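Local structure of diol-dehydratase (Roseburia inulinivorans, 5I2A) at residues 94-102 with 113-122; 595-604 with 623-633. The protein is a B12-independent, glycyl radical-type diol dehydratase that probably acts as a lyase, removing water from 1,2-propanediol by radical chemistry. One frame throughout, in Å; residues are numbered along the deposited sequence. Where two conformers were deposited one is given.

Contact 1 of 2, residues 94-102 with 113-122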
ATOM      1  N   GLU A  94       8.246  19.988  10.163  1.00 13.79           N
ATOM      2  CA  GLU A  94       9.045  21.116   9.716  1.00 14.80           C
ATOM      3  C   GLU A  94       8.424  22.443  10.158  1.00 18.92           C
ATOM      4  O   GLU A  94       9.155  23.368  10.479  1.00 15.73           O
ATOM      5  CB  GLU A  94       9.249  21.092   8.193  1.00 16.93           C
ATOM      6  CG  GLU A  94      10.309  20.069   7.773  1.00 21.10           C
ATOM      7  CD  GLU A  94      10.551  19.997   6.274  1.00 31.81           C
ATOM      8  OE1 GLU A  94       9.981  20.807   5.520  1.00 33.21           O
ATOM      9  OE2 GLU A  94      11.326  19.119   5.850  1.00 33.92           O
ATOM     10  N   TRP A  95       7.089  22.527  10.195  1.00 14.90           N
ATOM     11  CA  TRP A  95       6.429  23.767  10.630  1.00 14.79           C
ATOM     12  C   TRP A  95       6.829  24.117  12.060  1.00 15.47           C
ATOM     13  O   TRP A  95       6.981  25.283  12.405  1.00 17.34           O
ATOM     14  CB  TRP A  95       4.895  23.652  10.532  1.00 15.18           C
ATOM     15  CG  TRP A  95       4.306  22.607  11.450  1.00 14.96           C
ATOM     16  CD1 TRP A  95       4.017  21.311  11.132  1.00 17.19           C
ATOM     17  CD2 TRP A  95       3.950  22.763  12.832  1.00 13.87           C
ATOM     18  NE1 TRP A  95       3.505  20.653  12.221  1.00 15.42           N
ATOM     19  CE2 TRP A  95       3.449  21.521  13.278  1.00 16.02           C
ATOM     20  CE3 TRP A  95       4.001  23.829  13.734  1.00 14.97           C
ATOM     21  CZ2 TRP A  95       3.015  21.312  14.586  1.00 15.27           C
ATOM     22  CZ3 TRP A  95       3.563  23.624  15.032  1.00 13.81           C
ATOM     23  CH2 TRP A  95       3.072  22.381  15.445  1.00 15.23           C
ATOM     24  N   LEU A  96       6.995  23.097  12.889  1.00 16.42           N
ATOM     25  CA  LEU A  96       7.231  23.300  14.311  1.00 17.14           C
ATOM     26  C   LEU A  96       8.666  23.751  14.561  1.00 16.73           C
ATOM     27  O   LEU A  96       8.907  24.661  15.342  1.00 18.32           O
ATOM     28  CB  LEU A  96       6.911  22.017  15.090  1.00 13.62           C
ATOM     29  CG  LEU A  96       7.254  22.038  16.580  1.00 15.73           C
ATOM     30  CD1 LEU A  96       6.604  23.231  17.288  1.00 16.75           C
ATOM     31  CD2 LEU A  96       6.852  20.728  17.234  1.00 15.31           C
ATOM     32  N   GLU A  97       9.614  23.110  13.890  1.00 15.35           N
ATOM     33  CA  GLU A  97      11.000  23.528  13.972  1.00 19.39           C
ATOM     34  C   GLU A  97      11.149  24.969  13.511  1.00 18.55           C
ATOM     35  O   GLU A  97      11.917  25.708  14.091  1.00 18.48           O
ATOM     36  CB  GLU A  97      11.897  22.606  13.145  1.00 18.83           C
ATOM     37  CG  GLU A  97      11.939  21.197  13.686  1.00 17.21           C
ATOM     38  CD  GLU A  97      12.951  20.327  12.965  1.00 19.56           C
ATOM     39  OE1 GLU A  97      13.591  20.820  12.025  1.00 21.29           O
ATOM     40  OE2 GLU A  97      13.106  19.158  13.348  1.00 19.05           O
ATOM     41  N   ALA A  98      10.385  25.368  12.494  1.00 16.62           N
ATOM     42  CA  ALA A  98      10.442  26.736  11.982  1.00 15.20           C
ATOM     43  C   ALA A  98       9.865  27.751  12.970  1.00 22.56           C
ATOM     44  O   ALA A  98      10.089  28.947  12.826  1.00 22.59           O
ATOM     45  CB  ALA A  98       9.708  26.845  10.651  1.00 16.87           C
ATOM     46  N   GLU A  99       9.115  27.280  13.959  1.00 20.58           N
ATOM     47  CA  GLU A  99       8.505  28.179  14.937  1.00 20.84           C
ATOM     48  C   GLU A  99       9.155  28.084  16.313  1.00 18.45           C
ATOM     49  O   GLU A  99       8.608  28.598  17.281  1.00 17.87           O
ATOM     50  CB  GLU A  99       7.000  27.893  15.082  1.00 17.91           C
ATOM     51  CG  GLU A  99       6.178  28.282  13.874  1.00 18.48           C
ATOM     52  CD  GLU A  99       4.671  28.210  14.122  1.00 20.75           C
ATOM     53  OE1 GLU A  99       4.194  28.674  15.187  1.00 16.24           O
ATOM     54  OE2 GLU A  99       3.966  27.703  13.228  1.00 18.31           O
ATOM     55  N   PHE A 100      10.295  27.410  16.410  1.00 14.62           N
ATOM     56  CA  PHE A 100      10.947  27.230  17.714  1.00 21.27           C
ATOM     57  C   PHE A 100      11.119  28.535  18.502  1.00 20.66           C
ATOM     58  O   PHE A 100      10.932  28.556  19.711  1.00 21.56           O
ATOM     59  CB  PHE A 100      12.325  26.586  17.552  1.00 19.20           C
ATOM     60  CG  PHE A 100      12.303  25.084  17.497  1.00 22.12           C
ATOM     61  CD1 PHE A 100      11.130  24.379  17.705  1.00 20.24           C
ATOM     62  CD2 PHE A 100      13.474  24.374  17.242  1.00 17.86           C
ATOM     63  CE1 PHE A 100      11.115  23.007  17.660  1.00 18.74           C
ATOM     64  CE2 PHE A 100      13.464  23.011  17.193  1.00 18.27           C
ATOM     65  CZ  PHE A 100      12.282  22.320  17.405  1.00 19.18           C
ATOM     66  N   GLU A 101      11.485  29.608  17.813  1.00 19.42           N
ATOM     67  CA  GLU A 101      11.819  30.861  18.482  1.00 24.69           C
ATOM     68  C   GLU A 101      10.607  31.772  18.683  1.00 23.59           C
ATOM     69  O   GLU A 101      10.685  32.753  19.430  1.00 20.04           O
ATOM     70  CB  GLU A 101      12.906  31.608  17.692  1.00 23.40           C
ATOM     71  CG  GLU A 101      14.165  30.777  17.474  1.00 23.07           C
ATOM     72  CD  GLU A 101      14.645  30.142  18.767  1.00 24.80           C
ATOM     73  OE1 GLU A 101      14.937  30.896  19.714  1.00 30.29           O
ATOM     74  OE2 GLU A 101      14.708  28.898  18.851  1.00 27.06           O
ATOM     75  N   THR A 102       9.490  31.445  18.035  1.00 19.25           N
ATOM     76  CA  THR A 102       8.327  32.341  18.018  1.00 19.61           C
ATOM     77  C   THR A 102       7.052  31.775  18.656  1.00 20.87           C
ATOM     78  O   THR A 102       6.117  32.523  18.937  1.00 19.28           O
ATOM     79  CB  THR A 102       7.965  32.744  16.576  1.00 19.54           C
ATOM     80  OG1 THR A 102       7.752  31.567  15.789  1.00 20.16           O
ATOM     81  CG2 THR A 102       9.088  33.576  15.943  1.00 23.49           C
ATOM     82  N   ILE A 113       8.261  26.284  24.826  1.00 18.35           N
ATOM     83  CA  ILE A 113       9.136  25.168  24.507  1.00 17.30           C
ATOM     84  C   ILE A 113      10.568  25.468  24.982  1.00 17.13           C
ATOM     85  O   ILE A 113      11.131  26.516  24.676  1.00 20.47           O
ATOM     86  CB  ILE A 113       9.108  24.832  22.985  1.00 15.77           C
ATOM     87  CG1 ILE A 113       9.985  23.616  22.682  1.00 16.13           C
ATOM     88  CG2 ILE A 113       9.509  26.037  22.136  1.00 13.53           C
ATOM     89  CD1 ILE A 113       9.886  23.131  21.210  1.00 15.58           C
ATOM     90  N   SER A 114      11.130  24.544  25.754  1.00 16.94           N
ATOM     91  CA  SER A 114      12.433  24.754  26.379  1.00 22.84           C
ATOM     92  C   SER A 114      13.545  24.525  25.379  1.00 23.15           C
ATOM     93  O   SER A 114      13.323  23.915  24.336  1.00 20.47           O
ATOM     94  CB  SER A 114      12.624  23.825  27.573  1.00 17.55           C
ATOM     95  OG  SER A 114      12.828  22.488  27.145  1.00 18.36           O
ATOM     96  N   GLU A 115      14.743  25.005  25.708  1.00 22.39           N
ATOM     97  CA  GLU A 115      15.891  24.821  24.833  1.00 20.65           C
ATOM     98  C   GLU A 115      16.211  23.347  24.710  1.00 20.59           C
ATOM     99  O   GLU A 115      16.565  22.882  23.640  1.00 20.69           O
ATOM    100  CB  GLU A 115      17.118  25.599  25.338  1.00 24.57           C
ATOM    101  CG  GLU A 115      16.960  27.115  25.255  1.00 26.32           C
ATOM    102  CD  GLU A 115      16.525  27.577  23.879  1.00 30.51           C
ATOM    103  OE1 GLU A 115      15.447  28.192  23.766  1.00 35.84           O
ATOM    104  OE2 GLU A 115      17.252  27.312  22.905  1.00 31.59           O
ATOM    105  N   GLU A 116      16.083  22.600  25.800  0.52 21.34           N
ATOM    106  CA  GLU A 116      16.380  21.177  25.739  0.52 21.26           C
ATOM    107  C   GLU A 116      15.334  20.436  24.891  0.52 23.70           C
ATOM    108  O   GLU A 116      15.668  19.491  24.175  0.52 20.16           O
ATOM    109  CB  GLU A 116      16.458  20.579  27.142  0.52 23.60           C
ATOM    110  CG  GLU A 116      16.794  19.093  27.173  0.52 26.47           C
ATOM    111  CD  GLU A 116      18.192  18.774  26.658  0.52 28.91           C
ATOM    112  OE1 GLU A 116      19.052  19.686  26.607  0.52 32.13           O
ATOM    113  OE2 GLU A 116      18.433  17.599  26.308  0.52 28.54           O
ATOM    114  N   THR A 117      14.078  20.869  24.958  1.00 21.25           N
ATOM    115  CA  THR A 117      13.040  20.243  24.136  1.00 22.11           C
ATOM    116  C   THR A 117      13.316  20.500  22.653  1.00 17.46           C
ATOM    117  O   THR A 117      13.220  19.586  21.854  1.00 20.51           O
ATOM    118  CB  THR A 117      11.636  20.730  24.519  1.00 19.07           C
ATOM    119  OG1 THR A 117      11.332  20.255  25.834  1.00 20.64           O
ATOM    120  CG2 THR A 117      10.566  20.181  23.544  1.00 17.77           C
ATOM    121  N   LYS A 118      13.714  21.720  22.299  1.00 19.90           N
ATOM    122  CA  LYS A 118      14.097  22.007  20.921  1.00 18.48           C
ATOM    123  C   LYS A 118      15.184  21.044  20.428  1.00 24.10           C
ATOM    124  O   LYS A 118      15.079  20.481  19.336  1.00 20.06           O
ATOM    125  CB  LYS A 118      14.586  23.443  20.773  1.00 19.49           C
ATOM    126  CG  LYS A 118      13.533  24.524  21.035  1.00 18.25           C
ATOM    127  CD  LYS A 118      14.198  25.895  21.003  1.00 21.63           C
ATOM    128  CE  LYS A 118      13.281  27.018  21.477  1.00 21.51           C
ATOM    129  NZ  LYS A 118      13.981  28.343  21.371  1.00 24.31           N
ATOM    130  N   LYS A 119      16.224  20.855  21.237  1.00 25.64           N
ATOM    131  CA  LYS A 119      17.322  19.975  20.845  1.00 25.19           C
ATOM    132  C   LYS A 119      16.855  18.539  20.664  1.00 20.87           C
ATOM    133  O   LYS A 119      17.253  17.870  19.718  1.00 21.00           O
ATOM    134  CB  LYS A 119      18.464  20.025  21.865  1.00 26.83           C
ATOM    135  CG  LYS A 119      19.154  21.385  21.954  1.00 35.95           C
ATOM    136  CD  LYS A 119      19.189  22.107  20.596  1.00 47.69           C
ATOM    137  CE  LYS A 119      20.293  21.564  19.672  1.00 50.67           C
ATOM    138  NZ  LYS A 119      20.482  22.402  18.449  1.00 51.58           N
ATOM    139  N   ARG A 120      16.020  18.065  21.580  1.00 22.16           N
ATOM    140  CA  ARG A 120      15.517  16.710  21.482  1.00 20.21           C
ATOM    141  C   ARG A 120      14.618  16.504  20.257  1.00 21.12           C
ATOM    142  O   ARG A 120      14.684  15.463  19.616  1.00 19.76           O
ATOM    143  CB  ARG A 120      14.769  16.346  22.747  1.00 20.41           C
ATOM    144  CG  ARG A 120      15.655  16.383  23.972  1.00 26.88           C
ATOM    145  CD  ARG A 120      15.229  15.351  24.965  1.00 30.66           C
ATOM    146  NE  ARG A 120      14.261  15.856  25.892  1.00 30.01           N
ATOM    147  CZ  ARG A 120      13.290  15.141  26.439  1.00 32.24           C
ATOM    148  NH1 ARG A 120      13.115  13.868  26.123  1.00 30.58           N
ATOM    149  NH2 ARG A 120      12.483  15.722  27.307  1.00 32.36           N
ATOM    150  N   LEU A 121      13.792  17.496  19.940  1.00 18.90           N
ATOM    151  CA  LEU A 121      12.922  17.404  18.773  1.00 20.58           C
ATOM    152  C   LEU A 121      13.749  17.388  17.492  1.00 21.85           C
ATOM    153  O   LEU A 121      13.431  16.648  16.571  1.00 17.71           O
ATOM    154  CB  LEU A 121      11.903  18.555  18.736  1.00 14.57           C
ATOM    155  CG  LEU A 121      10.776  18.457  19.762  1.00 16.66           C
ATOM    156  CD1 LEU A 121       9.825  19.652  19.695  1.00 14.00           C
ATOM    157  CD2 LEU A 121      10.010  17.144  19.592  1.00 16.57           C
ATOM    158  N   LEU A 122      14.819  18.180  17.446  1.00 18.46           N
ATOM    159  CA  LEU A 122      15.654  18.229  16.249  1.00 23.48           C
ATOM    160  C   LEU A 122      16.226  16.858  15.933  1.00 22.53           C
ATOM    161  O   LEU A 122      16.212  16.421  14.782  1.00 18.64           O
ATOM    162  CB  LEU A 122      16.789  19.239  16.399  1.00 20.56           C
ATOM    163  CG  LEU A 122      16.390  20.708  16.281  1.00 24.48           C
ATOM    164  CD1 LEU A 122      17.588  21.616  16.565  1.00 28.83           C
ATOM    165  CD2 LEU A 122      15.818  20.995  14.911  1.00 20.09           C
TER
HETATM  166  O   HOH W   1      15.235  17.747  12.488  1.00 22.27           O

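Contact 2 of 2, residues 595-604 with 623-633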
ATOM      1  N   LEU A 595      -6.084  51.171   0.947  1.00 23.09           N
ATOM      2  CA  LEU A 595      -5.490  49.875   0.653  1.00 25.00           C
ATOM      3  C   LEU A 595      -4.561  49.512   1.789  1.00 26.65           C
ATOM      4  O   LEU A 595      -3.955  50.394   2.390  1.00 32.08           O
ATOM      5  CB  LEU A 595      -4.751  49.906  -0.681  1.00 21.34           C
ATOM      6  CG  LEU A 595      -5.558  50.434  -1.869  1.00 26.17           C
ATOM      7  CD1 LEU A 595      -4.684  50.469  -3.115  1.00 29.27           C
ATOM      8  CD2 LEU A 595      -6.817  49.604  -2.126  1.00 23.57           C
ATOM      9  N   ASP A 596      -4.454  48.226   2.102  1.00 22.66           N
ATOM     10  CA  ASP A 596      -3.772  47.808   3.321  1.00 19.50           C
ATOM     11  C   ASP A 596      -2.459  47.086   3.049  1.00 18.15           C
ATOM     12  O   ASP A 596      -2.025  46.985   1.911  1.00 19.91           O
ATOM     13  CB  ASP A 596      -4.698  46.916   4.171  1.00 25.17           C
ATOM     14  CG  ASP A 596      -5.129  45.629   3.442  1.00 23.18           C
ATOM     15  OD1 ASP A 596      -4.602  45.323   2.354  1.00 22.72           O
ATOM     16  OD2 ASP A 596      -6.006  44.919   3.966  1.00 26.34           O
ATOM     17  N   ALA A 597      -1.859  46.557   4.109  1.00 19.75           N
ATOM     18  CA  ALA A 597      -0.583  45.863   4.019  1.00 19.66           C
ATOM     19  C   ALA A 597      -0.662  44.642   3.103  1.00 24.64           C
ATOM     20  O   ALA A 597       0.282  44.352   2.357  1.00 24.76           O
ATOM     21  CB  ALA A 597      -0.117  45.453   5.400  1.00 22.77           C
ATOM     22  N   THR A 598      -1.787  43.931   3.153  1.00 19.22           N
ATOM     23  CA  THR A 598      -1.956  42.741   2.320  1.00 20.02           C
ATOM     24  C   THR A 598      -1.947  43.145   0.848  1.00 20.31           C
ATOM     25  O   THR A 598      -1.265  42.537   0.034  1.00 22.74           O
ATOM     26  CB  THR A 598      -3.263  41.976   2.663  1.00 18.79           C
ATOM     27  OG1 THR A 598      -3.209  41.541   4.024  1.00 23.30           O
ATOM     28  CG2 THR A 598      -3.422  40.750   1.771  1.00 17.33           C
ATOM     29  N   THR A 599      -2.691  44.185   0.505  1.00 20.88           N
ATOM     30  CA  THR A 599      -2.704  44.642  -0.874  1.00 21.03           C
ATOM     31  C   THR A 599      -1.324  45.189  -1.287  1.00 22.19           C
ATOM     32  O   THR A 599      -0.847  44.934  -2.389  1.00 21.16           O
ATOM     33  CB  THR A 599      -3.777  45.695  -1.084  1.00 24.71           C
ATOM     34  OG1 THR A 599      -5.050  45.111  -0.797  1.00 24.89           O
ATOM     35  CG2 THR A 599      -3.770  46.198  -2.522  1.00 21.61           C
ATOM     36  N   ALA A 600      -0.678  45.909  -0.380  1.00 24.24           N
ATOM     37  CA  ALA A 600       0.657  46.430  -0.646  1.00 25.53           C
ATOM     38  C   ALA A 600       1.603  45.288  -1.007  1.00 25.21           C
ATOM     39  O   ALA A 600       2.269  45.335  -2.029  1.00 26.95           O
ATOM     40  CB  ALA A 600       1.174  47.193   0.546  1.00 20.63           C
ATOM     41  N   GLY A 601       1.633  44.260  -0.167  1.00 23.28           N
ATOM     42  CA  GLY A 601       2.437  43.078  -0.411  1.00 22.07           C
ATOM     43  C   GLY A 601       2.111  42.391  -1.726  1.00 27.14           C
ATOM     44  O   GLY A 601       3.027  42.016  -2.467  1.00 27.41           O
ATOM     45  N   ASP A 602       0.822  42.225  -2.022  1.00 23.85           N
ATOM     46  CA  ASP A 602       0.406  41.572  -3.260  1.00 25.85           C
ATOM     47  C   ASP A 602       0.979  42.295  -4.478  1.00 28.31           C
ATOM     48  O   ASP A 602       1.610  41.691  -5.341  1.00 29.87           O
ATOM     49  CB  ASP A 602      -1.118  41.523  -3.383  1.00 26.47           C
ATOM     50  CG  ASP A 602      -1.755  40.440  -2.522  1.00 28.41           C
ATOM     51  OD1 ASP A 602      -1.052  39.541  -2.024  1.00 26.20           O
ATOM     52  OD2 ASP A 602      -2.984  40.500  -2.355  1.00 27.37           O
ATOM     53  N   ILE A 603       0.735  43.595  -4.543  1.00 28.35           N
ATOM     54  CA  ILE A 603       1.201  44.402  -5.660  1.00 30.94           C
ATOM     55  C   ILE A 603       2.734  44.457  -5.707  1.00 31.58           C
ATOM     56  O   ILE A 603       3.330  44.422  -6.783  1.00 32.92           O
ATOM     57  CB  ILE A 603       0.600  45.807  -5.581  1.00 30.18           C
ATOM     58  CG1 ILE A 603      -0.910  45.704  -5.791  1.00 25.21           C
ATOM     59  CG2 ILE A 603       1.205  46.720  -6.629  1.00 34.06           C
ATOM     60  CD1 ILE A 603      -1.661  46.956  -5.463  1.00 31.72           C
ATOM     61  N   ALA A 604       3.363  44.509  -4.538  1.00 28.15           N
ATOM     62  CA  ALA A 604       4.816  44.473  -4.453  1.00 26.94           C
ATOM     63  C   ALA A 604       5.338  43.189  -5.082  1.00 35.10           C
ATOM     64  O   ALA A 604       6.296  43.224  -5.856  1.00 33.96           O
ATOM     65  CB  ALA A 604       5.282  44.581  -3.014  1.00 25.82           C
ATOM     66  N   ILE A 623      10.716  48.191  -5.224  1.00 36.61           N
ATOM     67  CA  ILE A 623       9.644  47.467  -4.569  1.00 38.33           C
ATOM     68  C   ILE A 623       9.234  48.200  -3.288  1.00 37.87           C
ATOM     69  O   ILE A 623       8.044  48.263  -2.963  1.00 34.36           O
ATOM     70  CB  ILE A 623      10.046  45.999  -4.285  1.00 33.02           C
ATOM     71  CG1 ILE A 623       9.938  45.165  -5.566  1.00 36.33           C
ATOM     72  CG2 ILE A 623       9.101  45.370  -3.298  1.00 29.14           C
ATOM     73  CD1 ILE A 623      11.010  45.385  -6.561  1.00 47.33           C
ATOM     74  N   ALA A 624      10.200  48.798  -2.591  1.00 36.93           N
ATOM     75  CA  ALA A 624       9.905  49.570  -1.381  1.00 37.43           C
ATOM     76  C   ALA A 624       9.090  50.806  -1.681  1.00 41.50           C
ATOM     77  O   ALA A 624       8.316  51.266  -0.841  1.00 48.20           O
ATOM     78  CB  ALA A 624      11.187  49.951  -0.665  1.00 36.30           C
ATOM     79  N   ASN A 625       9.253  51.346  -2.879  1.00 41.34           N
ATOM     80  CA  ASN A 625       8.470  52.512  -3.273  1.00 48.95           C
ATOM     81  C   ASN A 625       7.131  52.095  -3.841  1.00 46.31           C
ATOM     82  O   ASN A 625       6.219  52.899  -3.922  1.00 49.98           O
ATOM     83  CB  ASN A 625       9.217  53.390  -4.288  1.00 55.29           C
ATOM     84  CG  ASN A 625      10.487  53.980  -3.719  1.00 60.08           C
ATOM     85  OD1 ASN A 625      10.494  54.496  -2.599  1.00 69.38           O
ATOM     86  ND2 ASN A 625      11.555  53.941  -4.491  1.00 65.92           N
ATOM     87  N   THR A 626       7.002  50.823  -4.193  1.00 45.44           N
ATOM     88  CA  THR A 626       5.716  50.310  -4.626  1.00 40.48           C
ATOM     89  C   THR A 626       4.845  50.133  -3.387  1.00 36.31           C
ATOM     90  O   THR A 626       3.690  50.530  -3.370  1.00 37.29           O
ATOM     91  CB  THR A 626       5.843  48.988  -5.377  1.00 42.06           C
ATOM     92  OG1 THR A 626       6.627  49.188  -6.557  1.00 43.12           O
ATOM     93  CG2 THR A 626       4.471  48.482  -5.780  1.00 32.19           C
ATOM     94  N   ILE A 627       5.437  49.567  -2.344  1.00 31.74           N
ATOM     95  CA  ILE A 627       4.771  49.372  -1.062  1.00 31.51           C
ATOM     96  C   ILE A 627       4.262  50.680  -0.476  1.00 40.32           C
ATOM     97  O   ILE A 627       3.063  50.832  -0.248  1.00 38.00           O
ATOM     98  CB  ILE A 627       5.710  48.703  -0.060  1.00 28.77           C
ATOM     99  CG1 ILE A 627       5.913  47.236  -0.438  1.00 26.18           C
ATOM    100  CG2 ILE A 627       5.187  48.836   1.363  1.00 32.41           C
ATOM    101  CD1 ILE A 627       6.974  46.572   0.359  1.00 25.17           C
ATOM    102  N   ARG A 628       5.170  51.630  -0.258  1.00 40.45           N
ATOM    103  CA  ARG A 628       4.828  52.880   0.408  1.00 39.78           C
ATOM    104  C   ARG A 628       3.779  53.606  -0.429  1.00 38.89           C
ATOM    105  O   ARG A 628       2.870  54.239   0.107  1.00 39.91           O
ATOM    106  CB  ARG A 628       6.078  53.750   0.630  1.00 43.09           C
ATOM    107  CG  ARG A 628       5.841  54.979   1.510  1.00 41.31           C
ATOM    108  CD  ARG A 628       6.694  56.166   1.076  1.00 46.36           C
ATOM    109  NE  ARG A 628       6.585  56.410  -0.358  1.00 54.43           N
ATOM    110  CZ  ARG A 628       6.149  57.543  -0.894  1.00 58.93           C
ATOM    111  NH1 ARG A 628       5.770  58.545  -0.111  1.00 67.47           N
ATOM    112  NH2 ARG A 628       6.086  57.668  -2.212  1.00 57.45           N
ATOM    113  N   GLN A 629       3.889  53.459  -1.743  1.00 36.49           N
ATOM    114  CA  GLN A 629       2.925  54.014  -2.682  1.00 36.37           C
ATOM    115  C   GLN A 629       1.504  53.476  -2.498  1.00 41.91           C
ATOM    116  O   GLN A 629       0.552  54.251  -2.391  1.00 44.22           O
ATOM    117  CB  GLN A 629       3.408  53.732  -4.097  1.00 40.59           C
ATOM    118  CG  GLN A 629       2.473  54.095  -5.217  1.00 48.55           C
ATOM    119  CD  GLN A 629       3.094  53.790  -6.567  1.00 60.03           C
ATOM    120  OE1 GLN A 629       4.238  54.167  -6.832  1.00 62.99           O
ATOM    121  NE2 GLN A 629       2.349  53.098  -7.425  1.00 76.67           N
ATOM    122  N   VAL A 630       1.362  52.151  -2.494  1.00 38.31           N
ATOM    123  CA  VAL A 630       0.064  51.523  -2.278  1.00 33.78           C
ATOM    124  C   VAL A 630      -0.527  51.988  -0.949  1.00 29.75           C
ATOM    125  O   VAL A 630      -1.684  52.388  -0.876  1.00 31.25           O
ATOM    126  CB  VAL A 630       0.166  49.985  -2.275  1.00 29.92           C
ATOM    127  CG1 VAL A 630      -1.186  49.358  -1.923  1.00 24.64           C
ATOM    128  CG2 VAL A 630       0.674  49.482  -3.615  1.00 26.22           C
ATOM    129  N   LEU A 631       0.293  51.943   0.096  1.00 29.52           N
ATOM    130  CA  LEU A 631      -0.141  52.300   1.435  1.00 32.90           C
ATOM    131  C   LEU A 631      -0.588  53.756   1.525  1.00 35.56           C
ATOM    132  O   LEU A 631      -1.498  54.079   2.286  1.00 31.73           O
ATOM    133  CB  LEU A 631       0.977  52.034   2.436  1.00 26.48           C
ATOM    134  CG  LEU A 631       1.309  50.561   2.623  1.00 26.93           C
ATOM    135  CD1 LEU A 631       2.389  50.413   3.660  1.00 24.49           C
ATOM    136  CD2 LEU A 631       0.050  49.797   3.032  1.00 27.26           C
ATOM    137  N   GLU A 632       0.042  54.629   0.739  1.00 33.97           N
ATOM    138  CA  GLU A 632      -0.225  56.062   0.842  1.00 40.06           C
ATOM    139  C   GLU A 632      -1.059  56.565  -0.317  1.00 39.59           C
ATOM    140  O   GLU A 632      -1.296  57.762  -0.441  1.00 46.19           O
ATOM    141  CB  GLU A 632       1.090  56.856   0.928  1.00 33.13           C
ATOM    142  CG  GLU A 632       1.791  56.693   2.273  1.00 36.16           C
ATOM    143  CD  GLU A 632       3.131  57.408   2.361  1.00 38.61           C
ATOM    144  OE1 GLU A 632       3.618  57.930   1.336  1.00 36.93           O
ATOM    145  OE2 GLU A 632       3.695  57.438   3.472  1.00 37.90           O
ATOM    146  N   MET A 633      -1.515  55.651  -1.160  1.00 40.82           N
ATOM    147  CA  MET A 633      -2.273  56.054  -2.327  1.00 42.43           C
ATOM    148  C   MET A 633      -3.513  56.837  -1.958  1.00 47.21           C
ATOM    149  O   MET A 633      -4.254  56.444  -1.060  1.00 50.45           O
ATOM    150  CB  MET A 633      -2.694  54.850  -3.151  1.00 42.06           C
ATOM    151  CG  MET A 633      -3.494  55.284  -4.348  1.00 45.79           C
ATOM    152  SD  MET A 633      -4.382  53.965  -5.143  1.00 55.39           S
ATOM    153  CE  MET A 633      -5.184  54.887  -6.449  1.00 57.71           C
TER
HETATM  154  O   HOH W   2      -4.400  53.416   0.335  1.00 30.86           O
HETATM  155  O   HOH W   3      -2.985  52.407   3.749  1.00 31.45           O

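Contact 1 of 2, residues 94-102 with 113-122
The ammonium of K118 is gripped by two carboxylates, one from each segment. Across the contact NZ donates to E101 OE2 at 2.7 Å, meeting that oxygen on its syn side but 34° out of the carboxylate plane; within its own helix it reaches E115 OE1 at 2.8 Å, again syn and flatter, 18° out of plane. The two acids come close enough to each other that the lysine charge between them probably offsets their mutual repulsion. E101 starts out away from helix 115-125, and a bend at chi2 (-49°) turns the carboxylate back to NZ, the two side chains crossing at about a right angle. The lysine chain, fully extended beyond CG, slides along F100 in the opposite direction, a CH-pi contact in which K118 CG lies 3.9 Å from the F100 ring centroid. The other face of the ring rests on E97 CA, within the type I turn E97 to F100 that follows helix 94-97. From this turn the chain loops on to S114, the N-cap of helix 115-125, and F100 is sandwiched between the two. An alanine in place of K118 would probably leave E101 and E115 without their shared counter-charge and thin the cover on one face of F100. L122 CG sits at the ring edge, in plane, 3.8 Å from F100 CE2, while I113 CD1 approaches F100 CE1 obliquely. Beside the ring, L96 CD2 meets L121 CD1 at 4.0 Å. At the far end of the pair, the E97 carboxylate lies against L122 CD2, and a water donates to both E97 OE2 and L122 O, 2.7 Å from the former.

Contact 2 of 2, residues 595-604 with 623-633
Apolar contacts carry most of the meeting between L595-A604 and I623-M633, and V630 gives up the most surface of any residue here. Its CG1, anti to the backbone N (chi1 175°), lies 3.7 Å from A600 CA and also touches L595 CB, while the other branch, CG2, packs against I603 CD1 at 3.9 Å. The small A600 lets the neighbouring helix come near, its CB meeting L631 CD2 at 3.8 Å. One turn on, A604 CB is touched by I627 CG1 and by I623 CG2, and I603 CG2 meets T626 CG2 methyl to methyl. At the other end L595 CD1 reaches the sulfur of M633, whose chain is extended.

Polar links between the segments pass through water. One water donates to L595 O, at 2.6 Å, and to L631 O; a second accepts from L595 N and donates to V630 O. Together they join the residue just ahead of the first helix's N-cap to the C-terminal turn of the second.

Capping belongs to the first segment. D596 OD1 accepts T599 N at 2.9 Å in a nearly straight bond, N-H...O angle 167°, and its other oxygen is held by H716. On the second helix the OG1 of T626 bonds to V622 O, leaving its methyl to the interface.

Helices 597-613 and 620-632 follow one another in the chain, and these segments cross at 145° with axes 8.6 Å apart at closest approach: an antiparallel helical hairpin with inclined arms, in which A600 and A604 face V630, I627 and I623.

Contact 1 and contact 2 lie in series along the chain, the 94-102/113-122 pair closing well before the 595-604/623-633 pair opens, and both belong to the pyruvate formate lyase-like part of the protein. Their centres are 34 Å apart and their nearest atoms about 18 Å, so neither touches the other. Contact 1 lies about 26 Å from the centre of the chain, measured centre to centre, and is largely buried; contact 2, about 35 Å out, is only partly so. They differ in kind: one joins a turn to a nearby helix, the other pairs two successive helices. The predicted glycyl radical site, G817, belongs to neither contact and carries no radical in this structure.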